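Local coordinates for transcriptional regulator, TetR family (Thermus thermophilus, PDB 3VPR), which represses transcription, probably by binding regulatory DNA through an N-terminal helix-turn-helix domain, at residues 19-24 with 45-50. Numbering follows the deposited sequence.
Sequences KGYEAT and GSKEEI
The ammonium nitrogen of K47 is gripped by two backbone carbonyls of the turn 21-24: K47 NZ donates to Y21 O at 3.0 Å and, more weakly, to T24 O at 2.9 Å. This is a worked example of a lysine from a following helix that binds carbonyls of a type I beta turn. With CG anti to the backbone N (chi1 -178°) and every later torsion extended, the chain of K47 runs straight from the first turn of helix 47-70 across one face of the Y21 ring. K47 CE lies 3.7 Å from the centroid of the Y21 ring in a CH-pi contact, and K47 NZ adds a cation-pi contact 4.2 Å from it, 18° off the normal. Y21 O is shared: T24 N, closing the turn, and K47 NZ reach it from opposite faces of its carbonyl plane. A methionine here could keep some contact with the ring but has no ammonium, so T24 O would probably lose this donor and Y21 O keep only the T24 N bond within the turn. One positive charge thus ties the loop leading into helix 26-33, which belongs to the predicted helix-turn-helix, to the start of helix 47-70, using carbonyl dipoles and an aromatic face rather than a direct salt bridge.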
loop_
_atom_site.group_PDB
_atom_site.type_symbol
_atom_site.label_atom_id
_atom_site.label_comp_id
_atom_site.label_asym_id
_atom_site.label_seq_id
_atom_site.Cartn_x
_atom_site.Cartn_y
_atom_site.Cartn_z
ATOM N N LYS A 19 7.534 10.648 -14.703
ATOM C CA LYS A 19 6.697 10.346 -15.865
ATOM C C LYS A 19 5.952 9.012 -15.842
ATOM O O LYS A 19 4.986 8.839 -16.578
ATOM C CB LYS A 19 7.527 10.330 -17.146
ATOM C CG LYS A 19 8.150 11.617 -17.577
ATOM C CD LYS A 19 8.634 11.460 -19.019
ATOM C CE LYS A 19 7.467 11.125 -19.947
ATOM N NZ LYS A 19 7.852 10.942 -21.374
ATOM N N GLY A 20 6.415 8.067 -15.035
ATOM C CA GLY A 20 5.779 6.759 -15.003
ATOM C C GLY A 20 6.621 5.844 -15.877
ATOM O O GLY A 20 7.092 6.279 -16.924
ATOM N N TYR A 21 6.809 4.592 -15.473
ATOM C CA TYR A 21 7.635 3.660 -16.240
ATOM C C TYR A 21 7.168 3.420 -17.660
ATOM O O TYR A 21 7.952 3.490 -18.613
ATOM C CB TYR A 21 7.725 2.300 -15.535
ATOM C CG TYR A 21 8.472 1.257 -16.347
ATOM C CD1 TYR A 21 9.866 1.245 -16.388
ATOM C CD2 TYR A 21 7.783 0.310 -17.115
ATOM C CE1 TYR A 21 10.558 0.322 -17.172
ATOM C CE2 TYR A 21 8.467 -0.614 -17.905
ATOM C CZ TYR A 21 9.856 -0.600 -17.928
ATOM O OH TYR A 21 10.550 -1.489 -18.722
ATOM N N GLU A 22 5.890 3.097 -17.791
ATOM C CA GLU A 22 5.298 2.811 -19.083
ATOM C C GLU A 22 5.349 3.977 -20.065
ATOM O O GLU A 22 5.622 3.778 -21.251
ATOM C CB GLU A 22 3.855 2.349 -18.887
ATOM C CG GLU A 22 3.742 0.922 -18.390
ATOM C CD GLU A 22 4.390 -0.055 -19.351
ATOM O OE1 GLU A 22 4.111 0.051 -20.564
ATOM O OE2 GLU A 22 5.173 -0.925 -18.906
ATOM N N ALA A 23 5.106 5.189 -19.575
ATOM C CA ALA A 23 5.106 6.372 -20.438
ATOM C C ALA A 23 6.488 6.927 -20.753
ATOM O O ALA A 23 6.602 7.961 -21.406
ATOM C CB ALA A 23 4.248 7.463 -19.821
ATOM N N THR A 24 7.539 6.257 -20.292
ATOM C CA THR A 24 8.895 6.723 -20.570
ATOM C C THR A 24 9.571 5.800 -21.578
ATOM O O THR A 24 9.727 4.606 -21.332
ATOM C CB THR A 24 9.739 6.790 -19.282
ATOM O OG1 THR A 24 9.097 7.662 -18.350
ATOM C CG2 THR A 24 11.133 7.327 -19.578
ATOM N N GLY A 45 21.086 -3.433 -22.260
ATOM C CA GLY A 45 20.429 -4.355 -23.164
ATOM C C GLY A 45 18.959 -4.074 -23.419
ATOM O O GLY A 45 18.480 -4.306 -24.520
ATOM N N SER A 46 18.236 -3.584 -22.418
ATOM C CA SER A 46 16.818 -3.289 -22.595
ATOM C C SER A 46 16.318 -2.375 -21.502
ATOM O O SER A 46 16.962 -2.205 -20.461
ATOM C CB SER A 46 15.989 -4.577 -22.557
ATOM O OG SER A 46 16.083 -5.188 -21.275
ATOM N N LYS A 47 15.151 -1.801 -21.751
ATOM C CA LYS A 47 14.492 -0.913 -20.804
ATOM C C LYS A 47 14.099 -1.717 -19.572
ATOM O O LYS A 47 14.195 -1.247 -18.438
ATOM C CB LYS A 47 13.231 -0.338 -21.451
ATOM C CG LYS A 47 12.448 0.657 -20.609
ATOM C CD LYS A 47 11.088 0.946 -21.299
ATOM C CE LYS A 47 10.139 1.725 -20.412
ATOM N NZ LYS A 47 8.805 1.886 -21.057
ATOM N N GLU A 48 13.644 -2.942 -19.812
ATOM C CA GLU A 48 13.200 -3.826 -18.742
ATOM C C GLU A 48 14.347 -4.150 -17.786
ATOM O O GLU A 48 14.140 -4.275 -16.584
ATOM C CB GLU A 48 12.604 -5.107 -19.363
ATOM C CG GLU A 48 11.961 -6.096 -18.389
ATOM C CD GLU A 48 12.974 -6.982 -17.696
ATOM O OE1 GLU A 48 14.096 -7.128 -18.232
ATOM O OE2 GLU A 48 12.647 -7.541 -16.627
ATOM N N GLU A 49 15.557 -4.278 -18.324
ATOM C CA GLU A 49 16.718 -4.572 -17.494
ATOM C C GLU A 49 17.029 -3.383 -16.592
ATOM O O GLU A 49 17.517 -3.577 -15.478
ATOM C CB GLU A 49 17.937 -4.906 -18.359
ATOM C CG GLU A 49 19.254 -5.037 -17.590
ATOM C CD GLU A 49 19.307 -6.259 -16.701
ATOM O OE1 GLU A 49 18.584 -7.232 -16.988
ATOM O OE2 GLU A 49 20.091 -6.262 -15.731
ATOM N N ILE A 50 16.734 -2.168 -17.061
ATOM C CA ILE A 50 16.982 -0.950 -16.267
ATOM C C ILE A 50 16.014 -0.945 -15.085
ATOM O O ILE A 50 16.411 -0.704 -13.937
ATOM C CB ILE A 50 16.775 0.346 -17.116
ATOM C CG1 ILE A 50 17.815 0.395 -18.240
ATOM C CG2 ILE A 50 16.891 1.596 -16.229
ATOM C CD1 ILE A 50 17.754 1.655 -19.104
HETATM O O HOH W 1 7.473 -0.270 -21.213
#